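Peptidase family U32 (Geobacillus thermoleovorans, PDB 4HE6) is of unknown function, forming the C-terminal domain of a putative peptidase of family U32. Local coordinates at residues 9-14 / 82-87; 24-29 / 62-67; 33-38 / 45-50; 51-56 / 71-76. All coordinates share one frame; numbering follows the deposited sequence.

Contact 1 of 4, residues 9-14 / 82-87; sequences AGLVLG and YNMMRK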
loop_
_atom_site.group_PDB
_atom_site.type_symbol
_atom_site.label_atom_id
_atom_site.label_comp_id
_atom_site.label_asym_id
_atom_site.label_seq_id
_atom_site.Cartn_x
_atom_site.Cartn_y
_atom_site.Cartn_z
ATOM N N ALA A 9 -5.299 4.098 3.751
ATOM C CA ALA A 9 -5.292 4.206 2.319
ATOM C C ALA A 9 -5.185 2.903 1.581
ATOM O O ALA A 9 -5.497 2.854 0.394
ATOM C CB ALA A 9 -4.132 5.107 1.909
ATOM N N GLY A 10 -4.740 1.835 2.256
ATOM C CA GLY A 10 -4.652 0.566 1.582
ATOM C C GLY A 10 -4.592 -0.564 2.594
ATOM O O GLY A 10 -4.143 -0.391 3.732
ATOM N N LEU A 11 -4.989 -1.718 2.135
ATOM C CA LEU A 11 -4.916 -2.961 2.903
ATOM C C LEU A 11 -3.999 -3.917 2.153
ATOM O O LEU A 11 -4.207 -4.155 0.957
ATOM C CB LEU A 11 -6.311 -3.563 3.038
ATOM C CG LEU A 11 -6.468 -4.847 3.841
ATOM C CD1 LEU A 11 -6.130 -4.570 5.286
ATOM C CD2 LEU A 11 -7.891 -5.385 3.752
ATOM N N VAL A 12 -2.973 -4.426 2.805
ATOM C CA VAL A 12 -2.055 -5.348 2.108
ATOM C C VAL A 12 -2.755 -6.683 1.882
ATOM O O VAL A 12 -3.258 -7.256 2.831
ATOM C CB VAL A 12 -0.769 -5.538 2.940
ATOM C CG1 VAL A 12 0.168 -6.509 2.243
ATOM C CG2 VAL A 12 -0.084 -4.210 3.173
ATOM N N LEU A 13 -2.792 -7.144 0.640
ATOM C CA LEU A 13 -3.336 -8.442 0.305
ATOM C C LEU A 13 -2.236 -9.502 0.201
ATOM O O LEU A 13 -2.508 -10.681 0.326
ATOM C CB LEU A 13 -4.175 -8.432 -0.935
ATOM C CG LEU A 13 -5.363 -7.486 -0.960
ATOM C CD1 LEU A 13 -6.082 -7.656 -2.283
ATOM C CD2 LEU A 13 -6.274 -7.732 0.220
ATOM N N GLY A 14 -1.019 -9.066 -0.171
ATOM C CA GLY A 14 0.053 -10.026 -0.399
ATOM C C GLY A 14 1.355 -9.287 -0.516
ATOM O O GLY A 14 1.432 -8.077 -0.722
ATOM N N TYR A 82 -2.702 -8.269 5.284
ATOM C CA TYR A 82 -3.623 -7.567 6.169
ATOM C C TYR A 82 -2.966 -6.608 7.128
ATOM O O TYR A 82 -3.650 -5.985 7.938
ATOM C CB TYR A 82 -4.676 -8.519 6.824
ATOM C CG TYR A 82 -5.366 -9.228 5.678
ATOM C CD1 TYR A 82 -5.011 -10.469 5.264
ATOM C CD2 TYR A 82 -6.313 -8.561 4.900
ATOM C CE1 TYR A 82 -5.576 -11.130 4.178
ATOM C CE2 TYR A 82 -6.883 -9.173 3.821
ATOM C CZ TYR A 82 -6.525 -10.438 3.455
ATOM O OH TYR A 82 -7.083 -11.059 2.356
ATOM N N ASN A 83 -1.626 -6.380 6.970
ATOM C CA ASN A 83 -1.097 -5.117 7.406
ATOM C C ASN A 83 -1.790 -3.986 6.643
ATOM O O ASN A 83 -2.394 -4.199 5.622
ATOM C CB ASN A 83 0.422 -5.085 7.247
ATOM C CG ASN A 83 1.185 -5.974 8.264
ATOM O OD1 ASN A 83 2.229 -6.499 7.961
ATOM N ND2 ASN A 83 0.688 -6.217 9.475
ATOM N N MET A 84 -1.685 -2.800 7.202
ATOM C CA MET A 84 -2.383 -1.646 6.683
ATOM C C MET A 84 -1.407 -0.570 6.251
ATOM O O MET A 84 -0.236 -0.543 6.635
ATOM C CB MET A 84 -3.307 -1.139 7.802
ATOM C CG MET A 84 -4.305 -2.148 8.376
ATOM S SD MET A 84 -5.467 -1.576 9.631
ATOM C CE MET A 84 -6.496 -0.398 8.787
ATOM N N MET A 85 -1.894 0.345 5.421
ATOM C CA MET A 85 -1.120 1.442 4.899
ATOM C C MET A 85 -1.901 2.736 5.046
ATOM O O MET A 85 -3.093 2.767 4.747
ATOM C CB MET A 85 -0.846 1.238 3.387
ATOM C CG MET A 85 0.159 2.217 2.832
ATOM S SD MET A 85 0.347 2.108 1.028
ATOM C CE MET A 85 -1.079 3.065 0.540
ATOM N N ARG A 86 -1.264 3.804 5.506
ATOM C CA ARG A 86 -1.909 5.115 5.624
ATOM C C ARG A 86 -0.986 6.156 5.030
ATOM O O ARG A 86 0.216 6.004 4.960
ATOM C CB ARG A 86 -2.280 5.470 7.063
ATOM C CG ARG A 86 -1.140 5.414 8.040
ATOM C CD ARG A 86 -1.547 5.686 9.496
ATOM N NE ARG A 86 -0.526 5.184 10.445
ATOM C CZ ARG A 86 -0.748 4.531 11.560
ATOM N NH1 ARG A 86 -1.957 4.232 12.018
ATOM N NH2 ARG A 86 0.288 4.128 12.324
ATOM N N LYS A 87 -1.570 7.254 4.574
ATOM C CA LYS A 87 -0.690 8.375 4.240
ATOM C C LYS A 87 0.100 8.934 5.413
ATOM O O LYS A 87 -0.510 9.040 6.477
ATOM C CB LYS A 87 -1.596 9.442 3.616
ATOM C CG LYS A 87 -2.169 8.863 2.322
ATOM C CD LYS A 87 -1.324 9.150 1.130
ATOM C CE LYS A 87 -1.659 10.412 0.363
ATOM N NZ LYS A 87 -3.099 10.618 0.148
#
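The Y82 ring meets strand 10-14 on one face and along its edge: the carbonyl oxygen of V12 lies over that face, offset toward the rim, while L11 CD2 comes in at the edge near the ring plane, 3.7 Å from Y82 CD2. L13 CD2 approaches the ring obliquely, 3.9 Å from Y82 CE2. L11 reaches the ring because its CG is turned anti to the backbone N (chi1 -178°), which brings CD2 against the Y82 ring and CD1 to within 3.8 Å of N83 O. The two strands run antiparallel. V12 is gripped twice, its N donating to N83 O at 2.9 Å in a nearly straight bond and its O accepting from Y82 N at 2.7 Å. At the other end A9 and G10 both face M85 in a classic beta bulge: M85 O takes A9 N at 2.8 Å and G10 N at 3.1 Å, and M85 N returns a bond to G10 O. The M85 chain bends at its last torsion so that CE lies 3.9 Å from A9 CB, on the buried face where M85 also packs on V36, F38 and F73. R86, turned away, forms a salt bridge with E37. The chemistry is thus divided: main-chain bonds fix the register, with one carbonyl serving two donors at the bulge, while apolar contacts pack L11 and L13 against the exposed tyrosine and A9 against the buried M85.

Contact 2 of 4, residues 24-29 / 62-67; sequences VQQRNH and DAARHP. With ACT (acetate ion), chain C.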
loop_
_atom_site.group_PDB
_atom_site.type_symbol
_atom_site.label_atom_id
_atom_site.label_comp_id
_atom_site.label_asym_id
_atom_site.label_seq_id
_atom_site.Cartn_x
_atom_site.Cartn_y
_atom_site.Cartn_z
ATOM N N VAL A 24 -1.740 -4.428 -2.899
ATOM C CA VAL A 24 -2.495 -3.596 -1.975
ATOM C C VAL A 24 -3.875 -3.279 -2.551
ATOM O O VAL A 24 -4.002 -2.889 -3.696
ATOM C CB VAL A 24 -1.686 -2.300 -1.702
ATOM C CG1 VAL A 24 -2.533 -1.330 -0.882
ATOM C CG2 VAL A 24 -0.365 -2.641 -1.058
ATOM N N GLN A 25 -4.883 -3.442 -1.698
ATOM C CA GLN A 25 -6.245 -3.046 -2.042
ATOM C C GLN A 25 -6.418 -1.601 -1.606
ATOM O O GLN A 25 -6.333 -1.268 -0.430
ATOM C CB GLN A 25 -7.225 -3.971 -1.364
ATOM C CG GLN A 25 -8.704 -3.683 -1.663
ATOM C CD GLN A 25 -9.606 -4.614 -0.881
ATOM O OE1 GLN A 25 -9.541 -4.575 0.363
ATOM N NE2 GLN A 25 -10.430 -5.470 -1.492
ATOM N N GLN A 26 -6.636 -0.728 -2.572
ATOM C CA GLN A 26 -6.792 0.699 -2.287
ATOM C C GLN A 26 -8.049 0.944 -1.477
ATOM O O GLN A 26 -9.084 0.325 -1.713
ATOM C CB GLN A 26 -6.845 1.463 -3.602
ATOM C CG GLN A 26 -6.787 2.994 -3.496
ATOM C CD GLN A 26 -8.129 3.657 -3.450
ATOM O OE1 GLN A 26 -9.098 3.148 -2.909
ATOM N NE2 GLN A 26 -8.198 4.867 -4.028
ATOM N N ARG A 27 -7.935 1.862 -0.535
ATOM C CA ARG A 27 -9.114 2.390 0.131
ATOM C C ARG A 27 -9.287 3.889 -0.058
ATOM O O ARG A 27 -10.422 4.339 -0.046
ATOM C CB ARG A 27 -9.101 1.947 1.616
ATOM C CG ARG A 27 -10.479 1.604 2.155
ATOM C CD ARG A 27 -11.197 0.502 1.404
ATOM N NE ARG A 27 -12.295 -0.112 2.105
ATOM C CZ ARG A 27 -12.340 -1.217 2.831
ATOM N NH1 ARG A 27 -11.267 -1.999 3.003
ATOM N NH2 ARG A 27 -13.466 -1.599 3.378
ATOM N N ASN A 28 -8.196 4.616 -0.183
ATOM C CA ASN A 28 -8.269 6.068 -0.473
ATOM C C ASN A 28 -7.102 6.432 -1.390
ATOM O O ASN A 28 -6.103 5.718 -1.440
ATOM C CB ASN A 28 -8.267 6.898 0.801
ATOM C CG ASN A 28 -9.532 6.762 1.591
ATOM O OD1 ASN A 28 -10.577 7.334 1.227
ATOM N ND2 ASN A 28 -9.512 5.975 2.637
ATOM N N HIS A 29 -7.224 7.559 -2.058
ATOM C CA HIS A 29 -6.277 7.942 -3.094
ATOM C C HIS A 29 -4.826 7.982 -2.589
ATOM O O HIS A 29 -4.516 8.572 -1.569
ATOM C CB HIS A 29 -6.623 9.381 -3.524
ATOM C CG HIS A 29 -5.931 9.921 -4.696
ATOM N ND1 HIS A 29 -4.605 10.283 -4.748
ATOM C CD2 HIS A 29 -6.446 10.163 -5.934
ATOM C CE1 HIS A 29 -4.335 10.732 -5.957
ATOM N NE2 HIS A 29 -5.414 10.664 -6.684
ATOM N N ASP A 62 -1.039 6.525 -12.912
ATOM C CA ASP A 62 -0.620 7.800 -12.339
ATOM C C ASP A 62 -1.049 7.979 -10.910
ATOM O O ASP A 62 -0.393 8.712 -10.143
ATOM C CB ASP A 62 -1.102 8.995 -13.191
ATOM C CG ASP A 62 -2.574 9.220 -13.191
ATOM O OD1 ASP A 62 -3.303 8.216 -13.292
ATOM O OD2 ASP A 62 -2.964 10.423 -13.089
ATOM N N ALA A 63 -2.094 7.287 -10.512
ATOM C CA ALA A 63 -2.591 7.325 -9.140
ATOM C C ALA A 63 -3.430 6.066 -8.926
ATOM O O ALA A 63 -4.028 5.553 -9.873
ATOM C CB ALA A 63 -3.443 8.553 -8.855
ATOM N N ALA A 64 -3.559 5.637 -7.686
ATOM C CA ALA A 64 -4.524 4.633 -7.243
ATOM C C ALA A 64 -5.729 5.406 -6.733
ATOM O O ALA A 64 -5.808 5.791 -5.565
ATOM C CB ALA A 64 -3.911 3.745 -6.162
ATOM N N ARG A 65 -6.631 5.771 -7.651
ATOM C CA ARG A 65 -7.720 6.702 -7.380
ATOM C C ARG A 65 -9.079 6.036 -7.344
ATOM O O ARG A 65 -10.103 6.715 -7.176
ATOM C CB ARG A 65 -7.754 7.852 -8.392
ATOM C CG ARG A 65 -8.061 7.410 -9.782
ATOM C CD ARG A 65 -8.379 8.558 -10.707
ATOM N NE ARG A 65 -7.321 9.533 -10.751
ATOM C CZ ARG A 65 -6.199 9.472 -11.450
ATOM N NH1 ARG A 65 -5.997 8.428 -12.225
ATOM N NH2 ARG A 65 -5.271 10.418 -11.398
ATOM N N HIS A 66 -9.180 4.711 -7.518
ATOM C CA HIS A 66 -10.440 4.004 -7.595
ATOM C C HIS A 66 -10.616 3.101 -6.385
ATOM O O HIS A 66 -9.816 2.178 -6.205
ATOM C CB HIS A 66 -10.479 3.166 -8.844
ATOM C CG HIS A 66 -10.427 3.946 -10.098
ATOM N ND1 HIS A 66 -11.334 4.934 -10.416
ATOM C CD2 HIS A 66 -9.541 3.872 -11.087
ATOM C CE1 HIS A 66 -10.979 5.412 -11.601
ATOM N NE2 HIS A 66 -9.909 4.795 -12.027
ATOM N N PRO A 67 -11.590 3.401 -5.539
ATOM C CA PRO A 67 -11.772 2.616 -4.295
ATOM C C PRO A 67 -11.818 1.107 -4.580
ATOM O O PRO A 67 -12.531 0.611 -5.427
ATOM C CB PRO A 67 -13.080 3.154 -3.734
ATOM C CG PRO A 67 -13.041 4.578 -4.174
ATOM C CD PRO A 67 -12.542 4.524 -5.601
HETATM C C ACT C . -6.839 12.651 -9.135
HETATM O O ACT C . -7.869 11.998 -9.352
HETATM O OXT ACT C . -5.698 12.138 -9.172
HETATM C CH3 ACT C . -6.957 14.111 -8.795
HETATM O O HOH W 1 -10.199 6.930 -4.499
#
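One direct hydrogen bond crosses between Q26 and the loop 62-67: Q26 NE2 donates almost straight (170°) to A64 O at 3.0 Å, in the plane of its own amide but from above the carbonyl plane. Water 1 accepts from the same NE2 and gives a weak bond to R65 O. Q26 CG packs on A64 CB at 4.0 Å, and Q26 OE1 lies by P67 CA. With an alanine here, A64 O would probably lose this donor and a gap would open beside A64 CB and P67. A CA-H...O contact brings H29 CA to the same A64 O. In van der Waals contact, H29 CD2 lies 3.6 Å from R65 CB, the side chains side by side with ring and guanidinium planes 70° apart. An acetate, probably from the crystallisation liquor, joins their ends: OXT accepts from H29 NE2 at 2.9 Å and R65 NH2 at 2.8 Å, O from R65 NE. R65 also holds D62 in an end-on salt bridge, NH1 to OD1 and NH2 to OD2. The contact ties strand 21-26, between strands 10-16 and 70-74, to the loop joining strands 60-61 and 70-74.

Contact 3 of 4, residues 33-38 / 45-50; sequences GDEVEF and NFTQVI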
loop_
_atom_site.group_PDB
_atom_site.type_symbol
_atom_site.label_atom_id
_atom_site.label_comp_id
_atom_site.label_asym_id
_atom_site.label_seq_id
_atom_site.Cartn_x
_atom_site.Cartn_y
_atom_site.Cartn_z
ATOM N N GLY A 33 5.200 9.309 -5.419
ATOM C CA GLY A 33 5.727 10.454 -4.737
ATOM C C GLY A 33 5.153 10.686 -3.376
ATOM O O GLY A 33 5.738 11.438 -2.580
ATOM N N ASP A 34 4.009 10.061 -3.066
ATOM C CA ASP A 34 3.424 10.204 -1.755
ATOM C C ASP A 34 4.257 9.430 -0.734
ATOM O O ASP A 34 4.829 8.375 -1.026
ATOM C CB ASP A 34 1.996 9.646 -1.729
ATOM C CG ASP A 34 0.937 10.454 -2.393
ATOM O OD1 ASP A 34 1.243 11.618 -2.743
ATOM O OD2 ASP A 34 -0.194 9.949 -2.537
ATOM N N GLU A 35 4.229 9.945 0.498
ATOM C CA GLU A 35 4.765 9.210 1.627
ATOM C C GLU A 35 3.648 8.435 2.320
ATOM O O GLU A 35 2.574 8.999 2.607
ATOM C CB GLU A 35 5.400 10.140 2.643
ATOM C CG GLU A 35 6.376 9.432 3.565
ATOM C CD GLU A 35 7.667 9.050 2.920
ATOM O OE1 GLU A 35 8.445 8.310 3.588
ATOM O OE2 GLU A 35 7.916 9.459 1.773
ATOM N N VAL A 36 3.933 7.174 2.633
ATOM C CA VAL A 36 3.007 6.296 3.310
ATOM C C VAL A 36 3.673 5.659 4.501
ATOM O O VAL A 36 4.883 5.586 4.596
ATOM C CB VAL A 36 2.406 5.226 2.351
ATOM C CG1 VAL A 36 1.665 5.886 1.211
ATOM C CG2 VAL A 36 3.486 4.309 1.854
ATOM N N GLU A 37 2.868 5.151 5.397
ATOM C CA GLU A 37 3.301 4.343 6.526
ATOM C C GLU A 37 2.579 3.034 6.501
ATOM O O GLU A 37 1.345 2.995 6.388
ATOM C CB GLU A 37 3.015 5.075 7.859
ATOM C CG GLU A 37 3.667 4.359 9.042
ATOM C CD GLU A 37 3.351 4.971 10.372
ATOM O OE1 GLU A 37 4.274 5.050 11.215
ATOM O OE2 GLU A 37 2.216 5.381 10.641
ATOM N N PHE A 38 3.325 1.948 6.633
ATOM C CA PHE A 38 2.769 0.638 6.850
ATOM C C PHE A 38 2.773 0.346 8.335
ATOM O O PHE A 38 3.707 0.686 9.059
ATOM C CB PHE A 38 3.574 -0.435 6.093
ATOM C CG PHE A 38 3.363 -0.356 4.604
ATOM C CD1 PHE A 38 4.286 0.307 3.764
ATOM C CD2 PHE A 38 2.222 -0.919 4.058
ATOM C CE1 PHE A 38 4.009 0.325 2.403
ATOM C CE2 PHE A 38 2.011 -0.880 2.683
ATOM C CZ PHE A 38 2.905 -0.262 1.844
ATOM N N ASN A 45 6.346 -0.524 12.413
ATOM C CA ASN A 45 5.804 0.395 11.417
ATOM C C ASN A 45 6.925 1.122 10.728
ATOM O O ASN A 45 7.961 1.438 11.340
ATOM C CB ASN A 45 4.902 1.412 12.122
ATOM C CG ASN A 45 3.716 0.837 12.829
ATOM O OD1 ASN A 45 3.431 -0.373 12.766
ATOM N ND2 ASN A 45 3.005 1.683 13.543
ATOM N N PHE A 46 6.736 1.425 9.440
ATOM C CA PHE A 46 7.781 2.105 8.690
ATOM C C PHE A 46 7.156 2.950 7.592
ATOM O O PHE A 46 6.026 2.714 7.136
ATOM C CB PHE A 46 8.800 1.115 8.100
ATOM C CG PHE A 46 8.263 0.256 6.992
ATOM C CD1 PHE A 46 8.382 0.596 5.648
ATOM C CD2 PHE A 46 7.627 -0.949 7.301
ATOM C CE1 PHE A 46 7.857 -0.221 4.642
ATOM C CE2 PHE A 46 7.136 -1.777 6.299
ATOM C CZ PHE A 46 7.271 -1.436 4.992
ATOM N N THR A 47 7.903 3.963 7.195
ATOM C CA THR A 47 7.471 4.866 6.146
ATOM C C THR A 47 8.285 4.670 4.884
ATOM O O THR A 47 9.437 4.214 4.949
ATOM C CB THR A 47 7.558 6.350 6.575
ATOM O OG1 THR A 47 8.910 6.633 6.950
ATOM C CG2 THR A 47 6.627 6.628 7.727
ATOM N N GLN A 48 7.706 5.030 3.767
ATOM C CA GLN A 48 8.425 5.022 2.492
ATOM C C GLN A 48 7.708 5.943 1.522
ATOM O O GLN A 48 6.535 6.303 1.683
ATOM C CB GLN A 48 8.515 3.630 1.880
ATOM C CG GLN A 48 7.191 3.105 1.368
ATOM C CD GLN A 48 7.381 1.838 0.586
ATOM O OE1 GLN A 48 7.638 0.794 1.167
ATOM N NE2 GLN A 48 7.223 1.940 -0.733
ATOM N N VAL A 49 8.437 6.251 0.435
ATOM C CA VAL A 49 7.833 6.880 -0.741
ATOM C C VAL A 49 7.309 5.796 -1.638
ATOM O O VAL A 49 7.887 4.714 -1.797
ATOM C CB VAL A 49 8.858 7.790 -1.487
ATOM C CG1 VAL A 49 10.032 7.014 -2.074
ATOM C CG2 VAL A 49 8.132 8.602 -2.539
ATOM N N ILE A 50 6.182 6.049 -2.277
ATOM C CA ILE A 50 5.651 5.213 -3.345
ATOM C C ILE A 50 6.324 5.594 -4.637
ATOM O O ILE A 50 6.234 6.744 -5.077
ATOM C CB ILE A 50 4.131 5.384 -3.499
ATOM C CG1 ILE A 50 3.352 5.179 -2.167
ATOM C CG2 ILE A 50 3.648 4.556 -4.693
ATOM C CD1 ILE A 50 3.004 3.800 -1.906
HETATM O O HOH W 2 10.936 7.067 5.057
HETATM O O HOH W 3 3.689 4.555 13.759
#
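V36 and Q48 exchange main-chain hydrogen bonds, V36 N to Q48 O at 2.9 Å and Q48 N to V36 O at 3.0 Å; F38 and F46 do the same. G33 N to I50 O and I50 N to D34 O carry the ladder past the strand ends. Polar side chains are served partly by water: water 2 donates to E35 OE1 at 3.1 Å and also bonds T47 OG1, while water 3 donates to E37 OE1 and accepts from N45 ND2. The other carboxylate oxygen of E37 is taken by R86 in a salt bridge. E35 bends at chi2 (73°), laying its carboxylate across the Q48 peptide; a leucine in its place would probably cost water 2 the carboxylate it donates to, and with it the bridge to T47. On the buried face, Q48 OE1 accepts from K76 N, and Q48 NE2 donates to K74 O and V49 O. F38 CB sits over one face of the F46 ring, 4.2 Å from its centroid, and V36 CG2 touches I50 CD1 at 3.8 Å. Alternating hydrogen-bonded and non-hydrogen-bonded pairs, closed by a short connection, make this an antiparallel beta hairpin of strands 35-39 and 46-49, with the latter outermost in the chain's sheet.

Contact 4 of 4, residues 51-56 / 71-76; sequences EKIWDE and VKFKVK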
loop_
_atom_site.group_PDB
_atom_site.type_symbol
_atom_site.label_atom_id
_atom_site.label_comp_id
_atom_site.label_asym_id
_atom_site.label_seq_id
_atom_site.Cartn_x
_atom_site.Cartn_y
_atom_site.Cartn_z
ATOM N N GLU A 51 7.076 4.691 -5.255
ATOM C CA GLU A 51 7.873 5.037 -6.415
ATOM C C GLU A 51 7.102 5.060 -7.713
ATOM O O GLU A 51 7.386 5.843 -8.610
ATOM C CB GLU A 51 9.016 4.051 -6.635
ATOM C CG GLU A 51 10.211 4.416 -5.784
ATOM C CD GLU A 51 11.479 3.692 -6.179
ATOM O OE1 GLU A 51 11.632 2.604 -5.592
ATOM O OE2 GLU A 51 12.290 4.198 -6.998
ATOM N N LYS A 52 6.211 4.126 -7.858
ATOM C CA LYS A 52 5.618 3.691 -9.134
ATOM C C LYS A 52 4.536 2.659 -8.788
ATOM O O LYS A 52 4.776 1.865 -7.888
ATOM C CB LYS A 52 6.673 3.026 -10.013
ATOM C CG LYS A 52 6.178 2.807 -11.419
ATOM C CD LYS A 52 7.344 2.535 -12.402
ATOM C CE LYS A 52 7.995 1.233 -12.086
ATOM N NZ LYS A 52 9.241 1.026 -12.867
ATOM N N ILE A 53 3.406 2.673 -9.468
ATOM C CA ILE A 53 2.308 1.760 -9.141
ATOM C C ILE A 53 1.812 1.128 -10.426
ATOM O O ILE A 53 1.741 1.774 -11.489
ATOM C CB ILE A 53 1.099 2.535 -8.504
ATOM C CG1 ILE A 53 1.512 3.325 -7.292
ATOM C CG2 ILE A 53 -0.102 1.629 -8.308
ATOM C CD1 ILE A 53 0.444 4.387 -6.871
ATOM N N TRP A 54 1.407 -0.128 -10.367
ATOM C CA TRP A 54 0.833 -0.819 -11.517
ATOM C C TRP A 54 -0.357 -1.647 -11.048
ATOM O O TRP A 54 -0.520 -1.971 -9.880
ATOM C CB TRP A 54 1.828 -1.638 -12.286
ATOM C CG TRP A 54 2.687 -2.609 -11.553
ATOM C CD1 TRP A 54 2.526 -3.971 -11.466
ATOM C CD2 TRP A 54 3.890 -2.312 -10.820
ATOM N NE1 TRP A 54 3.520 -4.518 -10.727
ATOM C CE2 TRP A 54 4.375 -3.509 -10.315
ATOM C CE3 TRP A 54 4.577 -1.127 -10.520
ATOM C CZ2 TRP A 54 5.542 -3.626 -9.530
ATOM C CZ3 TRP A 54 5.729 -1.223 -9.758
ATOM C CH2 TRP A 54 6.190 -2.446 -9.283
ATOM N N ASP A 55 -1.233 -1.945 -12.010
ATOM C CA ASP A 55 -2.379 -2.811 -11.735
ATOM C C ASP A 55 -1.976 -4.287 -11.978
ATOM O O ASP A 55 -0.848 -4.595 -12.344
ATOM C CB ASP A 55 -3.584 -2.322 -12.541
ATOM C CG ASP A 55 -3.469 -2.538 -14.010
ATOM O OD1 ASP A 55 -2.586 -3.268 -14.488
ATOM O OD2 ASP A 55 -4.294 -1.935 -14.714
ATOM N N GLU A 56 -2.933 -5.175 -11.741
ATOM C CA GLU A 56 -2.641 -6.587 -11.876
ATOM C C GLU A 56 -2.449 -7.016 -13.312
ATOM O O GLU A 56 -2.037 -8.146 -13.576
ATOM C CB GLU A 56 -3.710 -7.422 -11.175
ATOM C CG GLU A 56 -3.658 -7.140 -9.652
ATOM C CD GLU A 56 -4.395 -8.150 -8.821
ATOM O OE1 GLU A 56 -5.598 -8.373 -8.988
ATOM O OE2 GLU A 56 -3.667 -8.713 -7.962
ATOM N N VAL A 71 -3.714 -2.835 -6.516
ATOM C CA VAL A 71 -2.544 -2.264 -7.165
ATOM C C VAL A 71 -1.279 -2.956 -6.571
ATOM O O VAL A 71 -1.345 -3.625 -5.529
ATOM C CB VAL A 71 -2.469 -0.746 -7.040
ATOM C CG1 VAL A 71 -3.729 -0.131 -7.629
ATOM C CG2 VAL A 71 -2.251 -0.309 -5.609
ATOM N N LYS A 72 -0.172 -2.763 -7.251
ATOM C CA LYS A 72 1.116 -3.324 -6.868
ATOM C C LYS A 72 2.190 -2.254 -6.910
ATOM O O LYS A 72 2.158 -1.353 -7.750
ATOM C CB LYS A 72 1.461 -4.464 -7.805
ATOM C CG LYS A 72 0.480 -5.624 -7.729
ATOM C CD LYS A 72 0.828 -6.770 -8.645
ATOM C CE LYS A 72 0.001 -8.018 -8.336
ATOM N NZ LYS A 72 0.840 -9.232 -8.594
ATOM N N PHE A 73 3.164 -2.382 -6.023
ATOM C CA PHE A 73 4.305 -1.511 -5.987
ATOM C C PHE A 73 5.373 -2.110 -5.077
ATOM O O PHE A 73 5.075 -2.959 -4.214
ATOM C CB PHE A 73 3.962 -0.080 -5.554
ATOM C CG PHE A 73 3.160 0.070 -4.313
ATOM C CD1 PHE A 73 1.778 0.005 -4.307
ATOM C CD2 PHE A 73 3.830 0.294 -3.093
ATOM C CE1 PHE A 73 1.063 0.159 -3.152
ATOM C CE2 PHE A 73 3.095 0.450 -1.948
ATOM C CZ PHE A 73 1.707 0.403 -1.973
ATOM N N LYS A 74 6.591 -1.677 -5.259
ATOM C CA LYS A 74 7.702 -2.075 -4.423
ATOM C C LYS A 74 7.592 -1.472 -3.033
ATOM O O LYS A 74 7.276 -0.286 -2.899
ATOM C CB LYS A 74 9.032 -1.670 -5.063
ATOM C CG LYS A 74 10.236 -2.258 -4.437
ATOM C CD LYS A 74 10.757 -3.482 -5.214
ATOM C CE LYS A 74 12.254 -3.344 -5.407
ATOM N NZ LYS A 74 12.616 -1.951 -5.870
ATOM N N VAL A 75 7.917 -2.280 -2.015
ATOM C CA VAL A 75 7.994 -1.766 -0.657
ATOM C C VAL A 75 9.358 -2.027 -0.082
ATOM O O VAL A 75 10.097 -2.953 -0.459
ATOM C CB VAL A 75 6.854 -2.331 0.232
ATOM C CG1 VAL A 75 5.472 -1.845 -0.318
ATOM C CG2 VAL A 75 6.912 -3.842 0.348
ATOM N N LYS A 76 9.703 -1.222 0.930
ATOM C CA LYS A 76 11.045 -1.180 1.461
ATOM C C LYS A 76 11.384 -2.167 2.557
ATOM O O LYS A 76 12.567 -2.379 2.857
ATOM C CB LYS A 76 11.308 0.280 1.958
ATOM C CG LYS A 76 11.512 1.218 0.798
ATOM C CD LYS A 76 12.628 0.888 -0.145
ATOM C CE LYS A 76 13.997 0.694 0.466
ATOM N NZ LYS A 76 15.086 0.257 -0.467
HETATM O O HOH W 4 7.434 1.905 -4.585
HETATM O O HOH W 5 7.127 0.613 -7.056
#
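W54 lays its indole across K72 where a weakly bonded strand at about 53-55 pairs antiparallel with strand 70-74 in the domain's sheet. The two side chains cross at about a right angle: K72 CB sits over the five-membered ring, 3.9 Å from its centroid, and F73 CA over the six-membered ring at 4.2 Å, so the indole rests by CH-pi contacts on K72 CB and F73 CA. A chi1 of 51°, with CG between the backbone N and the carbonyl carbon, tips the rings that way. K72 O lies over the same indole face and accepts from W54 N at 3.0 Å, while K72 N donates back to W54 O at 2.8 Å. E56 crosses the lysine further out, its OE2 3.8 Å from K72 CE; E56 OE2 and K72 NZ are 4.6 Å apart, beyond a salt bridge, so any attraction is probably weak. Away from the indole, I53 CG2 meets V71 CB obliquely at 3.6 Å, and both residues pack on F30 and L61. The F73 ring packs on V24, F38 and I50. Where direct pairing gives out, two waters take over: water 4 accepts from E51 N and donates to K74 O, and water 5 accepts from K74 N at 3.0 Å while donating to K52 O.

All four contacts reach one antiparallel sheet, contact 2 through strand 21-26 alone, its other segment being loop; their centres are 11 to 14 Å apart. Contact 1 joins strands 10-16 and 84-87, near the two ends of the chain, and encloses the other three in sequence. Strand 84-87 neighbours strand 35-39 of contact 3; strand 10-16 neighbours strand 21-26 of contact 2, which in turn neighbours strand 70-74 of contact 4. Contacts 2 and 4 interleave along the chain, whereas contact 3 closes before contact 4 opens. M85 touches F38 and F73, and contacts 3 and 4 touch through Q48 and through I50 with F73, so sheet regions distant in strand order share one core in this helix-free domain.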